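Local structure of LipS lipolytic enzyme (Unidentified, 4FBL) at residues H58-S63 against P198-L203; F69-F74 against Y79-P84; R85-G90 against A97-S102; V121-G126 against L275-K280. The protein probably hydrolyses ester bonds of lipids, as a thermostable metagenome-derived lipolytic enzyme of the alpha/beta-hydrolase fold. One frame throughout, in Å; residues are numbered along the deposited sequence.

Contact 1 of 4, residues H58-S63 against P198-L203. With SPD (spermidine), chain I.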
loop_
_atom_site.group_PDB
_atom_site.type_symbol
_atom_site.label_atom_id
_atom_site.label_comp_id
_atom_site.label_asym_id
_atom_site.label_seq_id
_atom_site.Cartn_x
_atom_site.Cartn_y
_atom_site.Cartn_z
ATOM N N HIS C 58 -18.595 0.783 -6.295
ATOM C CA HIS C 58 -17.980 1.851 -7.116
ATOM C C HIS C 58 -16.497 2.166 -6.644
ATOM O O HIS C 58 -15.968 1.500 -5.743
ATOM C CB HIS C 58 -18.865 3.140 -7.076
ATOM C CG HIS C 58 -18.897 3.831 -5.731
ATOM N ND1 HIS C 58 -17.861 4.613 -5.289
ATOM C CD2 HIS C 58 -19.810 3.829 -4.721
ATOM C CE1 HIS C 58 -18.145 5.089 -4.073
ATOM N NE2 HIS C 58 -19.307 4.598 -3.695
ATOM N N GLY C 59 -15.846 3.167 -7.263
ATOM C CA GLY C 59 -14.436 3.426 -6.952
ATOM C C GLY C 59 -14.206 4.798 -6.321
ATOM O O GLY C 59 -15.161 5.463 -5.881
ATOM N N PHE C 60 -12.907 5.155 -6.250
ATOM C CA PHE C 60 -12.351 6.294 -5.457
ATOM C C PHE C 60 -12.773 7.610 -6.142
ATOM O O PHE C 60 -12.472 7.782 -7.303
ATOM C CB PHE C 60 -10.822 6.118 -5.564
ATOM C CG PHE C 60 -10.024 7.109 -4.809
ATOM C CD1 PHE C 60 -9.864 6.985 -3.418
ATOM C CD2 PHE C 60 -9.316 8.103 -5.527
ATOM C CE1 PHE C 60 -8.994 7.889 -2.704
ATOM C CE2 PHE C 60 -8.485 9.056 -4.843
ATOM C CZ PHE C 60 -8.336 8.967 -3.449
ATOM N N THR C 61 -13.349 8.522 -5.379
ATOM C CA THR C 61 -14.025 9.785 -5.787
ATOM C C THR C 61 -15.284 9.577 -6.631
ATOM O O THR C 61 -15.954 10.558 -6.989
ATOM C CB THR C 61 -13.194 10.852 -6.608
ATOM O OG1 THR C 61 -13.067 10.379 -7.938
ATOM C CG2 THR C 61 -11.863 11.225 -5.935
ATOM N N GLY C 62 -15.670 8.323 -6.856
ATOM C CA GLY C 62 -16.916 8.076 -7.599
ATOM C C GLY C 62 -18.072 7.851 -6.682
ATOM O O GLY C 62 -18.103 8.287 -5.535
ATOM N N SER C 63 -19.119 7.226 -7.226
ATOM C CA SER C 63 -20.351 7.046 -6.431
ATOM C C SER C 63 -21.188 5.927 -7.096
ATOM O O SER C 63 -20.833 5.509 -8.195
ATOM C CB SER C 63 -21.233 8.326 -6.448
ATOM O OG SER C 63 -21.892 8.414 -7.744
ATOM N N PRO C 198 -5.553 14.012 0.983
ATOM C CA PRO C 198 -5.299 13.052 2.059
ATOM C C PRO C 198 -5.869 11.641 1.833
ATOM O O PRO C 198 -5.509 10.774 2.611
ATOM C CB PRO C 198 -6.003 13.659 3.275
ATOM C CG PRO C 198 -6.009 15.148 2.955
ATOM C CD PRO C 198 -6.268 15.192 1.488
ATOM N N ALA C 199 -6.800 11.466 0.874
ATOM C CA ALA C 199 -7.519 10.186 0.767
ATOM C C ALA C 199 -6.621 9.359 -0.099
ATOM O O ALA C 199 -6.794 8.182 -0.141
ATOM C CB ALA C 199 -8.943 10.332 0.146
ATOM N N ILE C 200 -5.673 9.975 -0.833
ATOM C CA ILE C 200 -4.810 9.193 -1.797
ATOM C C ILE C 200 -4.010 7.975 -1.201
ATOM O O ILE C 200 -3.874 6.899 -1.847
ATOM C CB ILE C 200 -3.795 10.127 -2.568
ATOM C CG1 ILE C 200 -4.604 11.181 -3.451
ATOM C CG2 ILE C 200 -2.724 9.299 -3.296
ATOM C CD1 ILE C 200 -3.737 12.243 -4.219
ATOM N N LYS C 201 -3.534 8.145 0.020
ATOM C CA LYS C 201 -2.747 7.068 0.665
ATOM C C LYS C 201 -3.610 5.735 0.792
ATOM O O LYS C 201 -3.130 4.619 0.506
ATOM C CB LYS C 201 -2.191 7.558 2.010
ATOM C CG LYS C 201 -3.187 7.703 3.108
ATOM C CD LYS C 201 -2.628 8.240 4.448
ATOM C CE LYS C 201 -2.166 9.708 4.340
ATOM N NZ LYS C 201 -3.304 10.717 4.330
ATOM N N HIS C 202 -4.898 5.915 1.086
ATOM C CA HIS C 202 -5.873 4.803 1.168
ATOM C C HIS C 202 -6.166 4.123 -0.125
ATOM O O HIS C 202 -6.376 2.892 -0.125
ATOM C CB HIS C 202 -7.112 5.402 1.819
ATOM C CG HIS C 202 -6.772 5.896 3.180
ATOM N ND1 HIS C 202 -6.855 7.228 3.577
ATOM C CD2 HIS C 202 -6.322 5.206 4.254
ATOM C CE1 HIS C 202 -6.454 7.337 4.835
ATOM N NE2 HIS C 202 -6.147 6.112 5.278
ATOM N N LEU C 203 -6.203 4.856 -1.247
ATOM C CA LEU C 203 -6.309 4.182 -2.511
ATOM C C LEU C 203 -5.167 3.235 -2.736
ATOM O O LEU C 203 -5.338 2.079 -3.228
ATOM C CB LEU C 203 -6.386 5.185 -3.668
ATOM C CG LEU C 203 -6.267 4.717 -5.133
ATOM C CD1 LEU C 203 -7.342 3.798 -5.627
ATOM C CD2 LEU C 203 -6.166 5.908 -6.183
HETATM N N1 SPD I . -11.936 8.207 -15.661
HETATM C C2 SPD I . -12.614 8.564 -14.471
HETATM C C3 SPD I . -12.570 7.384 -13.433
HETATM C C4 SPD I . -13.779 7.468 -12.517
HETATM C C5 SPD I . -13.510 8.305 -11.260
HETATM N N6 SPD I . -14.226 7.649 -10.178
HETATM C C7 SPD I . -14.966 6.439 -10.425
HETATM C C8 SPD I . -14.106 5.164 -10.512
HETATM C C9 SPD I . -12.581 5.357 -10.528
HETATM N N10 SPD I . -12.019 4.588 -11.624
#
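Phe60 and Leu203 are where the two backbones come nearest, with their CA atoms 7.0 Å apart. A type II beta turn from Gly59 to Gly62, closed by Gly62 N to Gly59 O, faces the N-terminal part of helix 200-213. In this alpha/beta hydrolase the turn follows strand 52-57, and its four residues line the pocket that holds spermidine; loops at this place in the fold commonly contribute to the oxyanion hole. Phe60 carries its CG anti to the backbone N (chi1 -178°), which sends the ring out of the turn and across to the helix. Leu203 crosses it at about a right angle: CB lies over one face in a CH-pi contact, 4.0 Å from the ring centroid, and CD2 reaches Phe60 CD2 at 3.9 Å. The ring's far edge meets backbone, with CE1 3.4 Å from Ala199 O, while Ala199 CB packs 3.8 Å from the same CE1. Met96, Trp104 and Thr195 also touch this ring. With an alanine here, Leu203 and Ala199 would probably lose their common partner and a gap would open between the turn and the helix. Phe60 O turns to the pocket instead: spermidine N6 bonds to it weakly, and Thr61 OG1 hydrogen-bonds to Phe60 O over 2.7 Å, in the carbonyl plane on a lone pair.

Contact 2 of 4, residues F69-F74 against Y79-P84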
loop_
_atom_site.group_PDB
_atom_site.type_symbol
_atom_site.label_atom_id
_atom_site.label_comp_id
_atom_site.label_asym_id
_atom_site.label_seq_id
_atom_site.Cartn_x
_atom_site.Cartn_y
_atom_site.Cartn_z
ATOM N N PHE C 69 -26.434 1.383 -13.943
ATOM C CA PHE C 69 -26.786 0.545 -15.107
ATOM C C PHE C 69 -26.560 -0.967 -14.840
ATOM O O PHE C 69 -27.403 -1.825 -15.229
ATOM C CB PHE C 69 -26.100 0.993 -16.399
ATOM C CG PHE C 69 -26.398 0.103 -17.613
ATOM C CD1 PHE C 69 -27.546 0.320 -18.428
ATOM C CD2 PHE C 69 -25.551 -0.951 -17.955
ATOM C CE1 PHE C 69 -27.842 -0.554 -19.558
ATOM C CE2 PHE C 69 -25.833 -1.818 -19.037
ATOM C CZ PHE C 69 -26.993 -1.591 -19.877
ATOM N N LEU C 70 -25.448 -1.317 -14.180
ATOM C CA LEU C 70 -25.126 -2.679 -13.974
ATOM C C LEU C 70 -25.975 -3.243 -12.895
ATOM O O LEU C 70 -26.461 -4.378 -12.999
ATOM C CB LEU C 70 -23.646 -2.777 -13.560
ATOM C CG LEU C 70 -22.857 -4.037 -13.725
ATOM C CD1 LEU C 70 -23.126 -4.685 -15.080
ATOM C CD2 LEU C 70 -21.320 -3.702 -13.568
ATOM N N ALA C 71 -26.098 -2.460 -11.825
ATOM C CA ALA C 71 -26.777 -2.878 -10.651
ATOM C C ALA C 71 -28.254 -3.097 -10.963
ATOM O O ALA C 71 -28.833 -4.049 -10.441
ATOM C CB ALA C 71 -26.693 -1.789 -9.573
ATOM N N GLU C 72 -28.871 -2.162 -11.695
ATOM C CA GLU C 72 -30.300 -2.320 -12.077
ATOM C C GLU C 72 -30.491 -3.572 -12.936
ATOM O O GLU C 72 -31.468 -4.291 -12.749
ATOM C CB GLU C 72 -30.780 -1.214 -13.013
ATOM C CG GLU C 72 -30.387 0.147 -12.680
ATOM C CD GLU C 72 -31.443 0.843 -11.901
ATOM O OE1 GLU C 72 -32.005 0.142 -11.018
ATOM O OE2 GLU C 72 -31.662 2.066 -12.157
ATOM N N GLY C 73 -29.620 -3.753 -13.937
ATOM C CA GLY C 73 -29.574 -5.010 -14.647
ATOM C C GLY C 73 -29.626 -6.271 -13.794
ATOM O O GLY C 73 -30.427 -7.145 -14.096
ATOM N N PHE C 74 -28.777 -6.414 -12.750
ATOM C CA PHE C 74 -28.830 -7.576 -11.909
ATOM C C PHE C 74 -30.146 -7.602 -11.127
ATOM O O PHE C 74 -30.647 -8.679 -10.841
ATOM C CB PHE C 74 -27.673 -7.620 -10.838
ATOM C CG PHE C 74 -26.261 -7.580 -11.415
ATOM C CD1 PHE C 74 -25.906 -8.382 -12.535
ATOM C CD2 PHE C 74 -25.281 -6.738 -10.812
ATOM C CE1 PHE C 74 -24.631 -8.359 -13.062
ATOM C CE2 PHE C 74 -23.966 -6.676 -11.338
ATOM C CZ PHE C 74 -23.613 -7.543 -12.479
ATOM N N TYR C 79 -31.936 -11.036 -8.994
ATOM C CA TYR C 79 -30.935 -11.210 -7.909
ATOM C C TYR C 79 -31.154 -10.210 -6.761
ATOM O O TYR C 79 -31.608 -9.158 -7.038
ATOM C CB TYR C 79 -29.481 -11.035 -8.492
ATOM C CG TYR C 79 -29.192 -12.137 -9.528
ATOM C CD1 TYR C 79 -29.106 -13.473 -9.127
ATOM C CD2 TYR C 79 -29.122 -11.844 -10.890
ATOM C CE1 TYR C 79 -28.951 -14.518 -10.059
ATOM C CE2 TYR C 79 -28.908 -12.906 -11.843
ATOM C CZ TYR C 79 -28.848 -14.204 -11.412
ATOM O OH TYR C 79 -28.589 -15.205 -12.335
ATOM N N THR C 80 -30.830 -10.556 -5.532
ATOM C CA THR C 80 -30.626 -9.563 -4.442
ATOM C C THR C 80 -29.319 -8.761 -4.770
ATOM O O THR C 80 -28.357 -9.372 -5.299
ATOM C CB THR C 80 -30.544 -10.288 -3.092
ATOM O OG1 THR C 80 -31.805 -10.966 -2.846
ATOM C CG2 THR C 80 -30.277 -9.350 -1.905
ATOM N N VAL C 81 -29.360 -7.428 -4.579
ATOM C CA VAL C 81 -28.324 -6.476 -5.034
ATOM C C VAL C 81 -27.997 -5.506 -3.900
ATOM O O VAL C 81 -28.929 -4.908 -3.309
ATOM C CB VAL C 81 -28.685 -5.672 -6.316
ATOM C CG1 VAL C 81 -27.487 -4.796 -6.754
ATOM C CG2 VAL C 81 -29.005 -6.608 -7.534
ATOM N N ALA C 82 -26.711 -5.388 -3.544
ATOM C CA ALA C 82 -26.230 -4.284 -2.646
ATOM C C ALA C 82 -25.184 -3.497 -3.427
ATOM O O ALA C 82 -24.108 -4.063 -3.764
ATOM C CB ALA C 82 -25.604 -4.836 -1.337
ATOM N N THR C 83 -25.469 -2.192 -3.662
ATOM C CA THR C 83 -24.578 -1.293 -4.329
ATOM C C THR C 83 -24.346 -0.169 -3.320
ATOM O O THR C 83 -25.057 0.814 -3.345
ATOM C CB THR C 83 -25.196 -0.691 -5.597
ATOM O OG1 THR C 83 -25.655 -1.796 -6.358
ATOM C CG2 THR C 83 -24.110 0.061 -6.437
ATOM N N PRO C 84 -23.355 -0.307 -2.426
ATOM C CA PRO C 84 -23.197 0.689 -1.341
ATOM C C PRO C 84 -22.605 2.008 -1.783
ATOM O O PRO C 84 -21.842 2.051 -2.747
ATOM C CB PRO C 84 -22.162 0.020 -0.373
ATOM C CG PRO C 84 -21.424 -0.999 -1.265
ATOM C CD PRO C 84 -22.489 -1.482 -2.262
#
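Val81 holds CG1 anti to its own backbone N (chi1 -176°) and CG2 beside that N, and this spread turns both methyls to the helix. CG2 packs 3.7 Å from Phe74 CB; both branches lie near Ala71 O, and CG1 also comes 4.2 Å from Ala71 CB. Further along the strand, Thr83 has its OG1 beside the backbone N, 3.4 Å from Ala71 CB, a polar atom resting on a methyl. Phe74 starts toward the strand through CB, but its ring leads away, one face over Leu70 O, to pack on Val54 and Val56. At the other end Tyr79 N donates to Phe74 O over 3.3 Å, with the N-H bent to 141° at the hydrogen. The same oxygen lies near the plane of the Tyr79 ring, at its edge, 3.5 Å from Tyr79 CD2. Trading Val81 for a glycine would probably open a gap between the strand and Ala71 and Phe74 and deprive the helix of its main apolar rest on this strand. The axes of the short segments 69-74 and 80-83 approach to 8.5 Å and run nearly antiparallel, at 162°. That is the return leg of a beta-alpha-beta crossover, in which helix 68-76 links strand 52-57 to its parallel neighbour 80-83.

Contact 3 of 4, residues R85-G90 against A97-S102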
loop_
_atom_site.group_PDB
_atom_site.type_symbol
_atom_site.label_atom_id
_atom_site.label_comp_id
_atom_site.label_asym_id
_atom_site.label_seq_id
_atom_site.Cartn_x
_atom_site.Cartn_y
_atom_site.Cartn_z
ATOM N N ARG C 85 -22.840 3.032 -0.964
ATOM C CA ARG C 85 -22.233 4.335 -1.161
ATOM C C ARG C 85 -21.012 4.302 -0.195
ATOM O O ARG C 85 -21.184 4.257 1.026
ATOM C CB ARG C 85 -23.197 5.479 -0.764
ATOM C CG ARG C 85 -22.589 6.866 -1.090
ATOM C CD ARG C 85 -23.607 8.024 -0.684
ATOM N NE ARG C 85 -24.045 7.857 0.703
ATOM C CZ ARG C 85 -23.349 8.220 1.770
ATOM N NH1 ARG C 85 -22.101 8.709 1.685
ATOM N NH2 ARG C 85 -23.914 8.066 2.929
ATOM N N LEU C 86 -19.790 4.334 -0.737
ATOM C CA LEU C 86 -18.630 4.288 0.227
ATOM C C LEU C 86 -18.586 5.513 1.140
ATOM O O LEU C 86 -19.042 6.591 0.765
ATOM C CB LEU C 86 -17.312 4.138 -0.496
ATOM C CG LEU C 86 -17.280 2.864 -1.325
ATOM C CD1 LEU C 86 -15.953 2.731 -2.171
ATOM C CD2 LEU C 86 -17.587 1.574 -0.470
ATOM N N THR C 87 -18.068 5.343 2.354
ATOM C CA THR C 87 -17.874 6.435 3.295
ATOM C C THR C 87 -17.198 7.655 2.641
ATOM O O THR C 87 -16.190 7.514 1.925
ATOM C CB THR C 87 -16.977 5.925 4.476
ATOM O OG1 THR C 87 -17.578 4.703 4.989
ATOM C CG2 THR C 87 -16.818 7.052 5.633
ATOM N N GLY C 88 -17.724 8.859 2.901
ATOM C CA GLY C 88 -17.103 10.033 2.341
ATOM C C GLY C 88 -17.365 10.305 0.891
ATOM O O GLY C 88 -16.874 11.337 0.360
ATOM N N HIS C 89 -18.102 9.386 0.203
ATOM C CA HIS C 89 -18.414 9.555 -1.242
ATOM C C HIS C 89 -19.884 10.009 -1.498
ATOM O O HIS C 89 -20.827 9.709 -0.664
ATOM C CB HIS C 89 -18.114 8.294 -2.078
ATOM C CG HIS C 89 -16.689 7.901 -2.048
ATOM N ND1 HIS C 89 -15.875 7.954 -3.156
ATOM C CD2 HIS C 89 -15.896 7.554 -1.013
ATOM C CE1 HIS C 89 -14.649 7.599 -2.818
ATOM N NE2 HIS C 89 -14.645 7.323 -1.540
ATOM N N GLY C 90 -20.064 10.710 -2.626
ATOM C CA GLY C 90 -21.378 11.332 -2.989
ATOM C C GLY C 90 -21.935 12.280 -1.911
ATOM O O GLY C 90 -23.173 12.414 -1.783
ATOM N N ALA C 97 -11.897 13.413 2.441
ATOM C CA ALA C 97 -10.544 13.708 2.978
ATOM C C ALA C 97 -10.391 13.078 4.330
ATOM O O ALA C 97 -9.271 12.739 4.721
ATOM C CB ALA C 97 -10.312 15.306 3.079
ATOM N N ALA C 98 -11.493 12.973 5.086
ATOM C CA ALA C 98 -11.468 12.369 6.427
ATOM C C ALA C 98 -11.747 10.817 6.458
ATOM O O ALA C 98 -11.808 10.221 7.524
ATOM C CB ALA C 98 -12.455 13.129 7.409
ATOM N N SER C 99 -11.844 10.174 5.290
ATOM C CA SER C 99 -12.280 8.779 5.176
ATOM C C SER C 99 -11.075 7.926 4.858
ATOM O O SER C 99 -10.119 8.392 4.222
ATOM C CB SER C 99 -13.300 8.670 4.022
ATOM O OG SER C 99 -14.467 9.443 4.310
ATOM N N THR C 100 -11.094 6.689 5.335
ATOM C CA THR C 100 -9.946 5.854 5.185
ATOM C C THR C 100 -10.228 4.466 4.501
ATOM O O THR C 100 -11.409 4.026 4.365
ATOM C CB THR C 100 -9.374 5.594 6.586
ATOM O OG1 THR C 100 -10.278 4.761 7.295
ATOM C CG2 THR C 100 -9.191 6.883 7.461
ATOM N N ALA C 101 -9.147 3.727 4.219
ATOM C CA ALA C 101 -9.276 2.328 3.824
ATOM C C ALA C 101 -9.929 1.424 4.891
ATOM O O ALA C 101 -10.600 0.454 4.481
ATOM C CB ALA C 101 -7.960 1.744 3.326
ATOM N N SER C 102 -9.755 1.680 6.206
ATOM C CA SER C 102 -10.540 0.957 7.199
ATOM C C SER C 102 -12.045 1.195 7.008
ATOM O O SER C 102 -12.849 0.250 7.141
ATOM C CB SER C 102 -10.119 1.284 8.667
ATOM O OG SER C 102 -8.718 0.954 8.743
#
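Ser99 pushes its hydroxyl against the turn opposite, OG lying 3.3 Å from Gly88 CA and 3.6 Å from Thr87 CG2. The touch is one of packing: Ser99 OG spends its hydrogen bond on Glu95 O, in the preceding helix 93-97. With chi1 at -63°, OG stands beside the backbone N of Ser99 and anti to its carbonyl carbon, which brings it over Gly88. Thr87 meets the serine through its methyl, CG2 being anti to the backbone N, while OG1 is turned elsewhere and bonds to Asp107 OD2. The turn belongs to the loop after strand 80-83 of the alpha/beta-hydrolase sheet, and Ser99 to the short link between helices 93-97 and 101-118. The fit depends on Gly88, the third residue of a type II beta turn from Leu86 to His89: a CB on it would fall 2.1 Å from Ser99 OG, and its positive phi (77°) would also jam that CB against the preceding carbonyl. His89 N closes this turn on Leu86 O at 3.0 Å. Arg85 folds back on the turn, NH1 donating to His89 O over 2.9 Å, with the oxygen near the guanidinium plane. Beyond the serine, Thr100 is the N-cap of helix 101-118: its side chain bonds to a backbone N in the first turn, Asp103 OD2 accepts Thr100 N in the reciprocal sense of a capping box, and Trp104 NE1 bonds to Thr87 O.

Contact 4 of 4, residues V121-G126 against L275-K280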
loop_
_atom_site.group_PDB
_atom_site.type_symbol
_atom_site.label_atom_id
_atom_site.label_comp_id
_atom_site.label_asym_id
_atom_site.label_seq_id
_atom_site.Cartn_x
_atom_site.Cartn_y
_atom_site.Cartn_z
ATOM N N VAL C 121 -25.809 -17.500 -1.723
ATOM C CA VAL C 121 -24.680 -17.478 -2.689
ATOM C C VAL C 121 -24.361 -15.998 -2.920
ATOM O O VAL C 121 -25.291 -15.225 -3.083
ATOM C CB VAL C 121 -25.174 -18.074 -4.058
ATOM C CG1 VAL C 121 -24.041 -18.276 -5.044
ATOM C CG2 VAL C 121 -25.880 -19.364 -3.783
ATOM N N LEU C 122 -23.066 -15.628 -2.959
ATOM C CA LEU C 122 -22.712 -14.239 -3.183
ATOM C C LEU C 122 -21.787 -14.106 -4.337
ATOM O O LEU C 122 -20.917 -14.928 -4.497
ATOM C CB LEU C 122 -21.986 -13.739 -1.925
ATOM C CG LEU C 122 -22.847 -13.205 -0.757
ATOM C CD1 LEU C 122 -23.862 -14.119 -0.043
ATOM C CD2 LEU C 122 -21.929 -12.418 0.267
ATOM N N PHE C 123 -21.943 -13.032 -5.128
ATOM C CA PHE C 123 -20.906 -12.611 -6.091
ATOM C C PHE C 123 -20.474 -11.166 -5.778
ATOM O O PHE C 123 -21.220 -10.435 -5.159
ATOM C CB PHE C 123 -21.412 -12.659 -7.550
ATOM C CG PHE C 123 -21.725 -14.060 -8.039
ATOM C CD1 PHE C 123 -22.895 -14.715 -7.584
ATOM C CD2 PHE C 123 -20.840 -14.755 -8.898
ATOM C CE1 PHE C 123 -23.228 -15.974 -7.982
ATOM C CE2 PHE C 123 -21.175 -16.094 -9.302
ATOM C CZ PHE C 123 -22.418 -16.654 -8.822
ATOM N N MET C 124 -19.332 -10.733 -6.326
ATOM C CA MET C 124 -18.978 -9.344 -6.135
ATOM C C MET C 124 -18.320 -8.874 -7.413
ATOM O O MET C 124 -17.625 -9.618 -8.103
ATOM C CB MET C 124 -18.065 -9.181 -4.867
ATOM C CG MET C 124 -17.651 -7.636 -4.733
ATOM S SD MET C 124 -16.826 -7.468 -3.130
ATOM C CE MET C 124 -16.394 -5.698 -3.271
ATOM N N THR C 125 -18.588 -7.624 -7.737
ATOM C CA THR C 125 -18.042 -6.990 -8.885
ATOM C C THR C 125 -17.723 -5.578 -8.462
ATOM O O THR C 125 -18.332 -5.054 -7.532
ATOM C CB THR C 125 -19.052 -7.015 -10.115
ATOM O OG1 THR C 125 -18.443 -6.424 -11.312
ATOM C CG2 THR C 125 -20.326 -6.266 -9.795
ATOM N N GLY C 126 -16.907 -4.878 -9.248
ATOM C CA GLY C 126 -16.697 -3.487 -8.843
ATOM C C GLY C 126 -15.774 -2.841 -9.821
ATOM O O GLY C 126 -15.075 -3.524 -10.542
ATOM N N LEU C 275 -23.957 -11.266 -16.189
ATOM C CA LEU C 275 -25.216 -12.089 -15.877
ATOM C C LEU C 275 -24.987 -13.557 -16.272
ATOM O O LEU C 275 -25.298 -14.496 -15.501
ATOM C CB LEU C 275 -26.394 -11.522 -16.688
ATOM C CG LEU C 275 -27.073 -10.262 -16.157
ATOM C CD1 LEU C 275 -28.053 -9.645 -17.206
ATOM C CD2 LEU C 275 -27.782 -10.606 -14.843
ATOM N N ALA C 276 -24.375 -13.764 -17.439
ATOM C CA ALA C 276 -24.049 -15.134 -17.910
ATOM C C ALA C 276 -23.119 -15.906 -16.902
ATOM O O ALA C 276 -23.274 -17.134 -16.586
ATOM C CB ALA C 276 -23.436 -15.049 -19.310
ATOM N N PHE C 277 -22.144 -15.169 -16.410
ATOM C CA PHE C 277 -21.170 -15.672 -15.472
ATOM C C PHE C 277 -21.821 -16.068 -14.137
ATOM O O PHE C 277 -21.526 -17.135 -13.558
ATOM C CB PHE C 277 -20.141 -14.547 -15.241
ATOM C CG PHE C 277 -19.069 -14.894 -14.163
ATOM C CD1 PHE C 277 -18.031 -15.798 -14.446
ATOM C CD2 PHE C 277 -19.149 -14.340 -12.898
ATOM C CE1 PHE C 277 -17.057 -16.094 -13.420
ATOM C CE2 PHE C 277 -18.214 -14.669 -11.876
ATOM C CZ PHE C 277 -17.182 -15.479 -12.137
ATOM N N ILE C 278 -22.662 -15.193 -13.608
ATOM C CA ILE C 278 -23.459 -15.532 -12.454
ATOM C C ILE C 278 -24.328 -16.785 -12.616
ATOM O O ILE C 278 -24.298 -17.644 -11.685
ATOM C CB ILE C 278 -24.405 -14.367 -12.032
ATOM C CG1 ILE C 278 -23.569 -13.191 -11.473
ATOM C CG2 ILE C 278 -25.426 -14.786 -10.964
ATOM C CD1 ILE C 278 -24.373 -11.773 -11.460
ATOM N N ARG C 279 -25.114 -16.873 -13.699
ATOM C CA ARG C 279 -25.966 -18.097 -13.962
ATOM C C ARG C 279 -25.167 -19.379 -14.065
ATOM O O ARG C 279 -25.681 -20.504 -13.884
ATOM C CB ARG C 279 -26.572 -18.034 -15.385
ATOM C CG ARG C 279 -27.692 -17.182 -15.627
ATOM C CD ARG C 279 -28.430 -17.679 -16.969
ATOM N NE ARG C 279 -27.646 -17.504 -18.221
ATOM C CZ ARG C 279 -27.350 -16.305 -18.772
ATOM N NH1 ARG C 279 -27.713 -15.103 -18.220
ATOM N NH2 ARG C 279 -26.653 -16.321 -19.891
ATOM N N LYS C 280 -23.933 -19.233 -14.541
ATOM C CA LYS C 280 -23.144 -20.428 -14.796
ATOM C C LYS C 280 -22.217 -20.783 -13.657
ATOM O O LYS C 280 -21.480 -21.725 -13.774
ATOM C CB LYS C 280 -22.376 -20.371 -16.100
ATOM C CG LYS C 280 -23.089 -21.252 -17.141
ATOM C CD LYS C 280 -22.973 -20.774 -18.549
ATOM C CE LYS C 280 -23.182 -19.305 -18.646
ATOM N NZ LYS C 280 -22.855 -18.902 -20.060
#
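Phe123 offers a ring face to Ile278 and a ring edge to Phe277. Over the face, Ile278 CG1 stands nearly above the middle, 4.0 Å from the Phe123 centroid and only 12° off the ring normal, a CH-pi contact. Its other branch, CG2, settles over the same ring 3.9 Å from Phe123 CE1. The isoleucine can offer both branches because CG1 lies beside the backbone N (chi1 -69°) and CG2 anti to it. The main chain of the helix joins in, with Ile278 O 3.6 Å from Phe123 CZ. At the edge, Phe277 CE2 comes near the Phe123 plane, 4.0 Å from Phe123 CD2, and the two side chains cross obliquely. Phe277 begins beside the contact rather than pointing into it; CG anti to the backbone N (chi1 176°) carries the ring round to Phe123. Strand 121-127 runs through the middle of the mostly parallel central sheet of the alpha/beta-hydrolase fold, bonded on one side to 52-57 and on the other to 147-151, and the C-terminal helix 267-279 packs against it here. Near the strand's end, Gly126 fits the first glycine of a probable nucleophile elbow. Ile278 extends its packing to Val54 and Met149 of the two neighbouring strands and to Phe74 of helix 68-76, and Phe277 also meets the ring of His281.

All four contacts are mostly buried; contact 3, with the partly exposed Thr87 at its rim, is the least enclosed. Contacts 1 and 3, their centres 7 Å apart, set beta turns against the starts of helices at the pocket end. Probable hydrogen bonds join them, His58 NE2 with Leu86 N and Gly62 O with His89 ND1. Contact 1 is aromatic-aliphatic packing beside spermidine, contact 3 small polar and backbone packing, and both reach the second subunit. Contacts 2 and 4, their centres 11 Å apart, lie together on the other side of the chain's centre from contact 1. Both pack helices on one sheet, contact 2 adding a backbone hydrogen bond; Phe74 serves both, and Tyr79 meets Ile278.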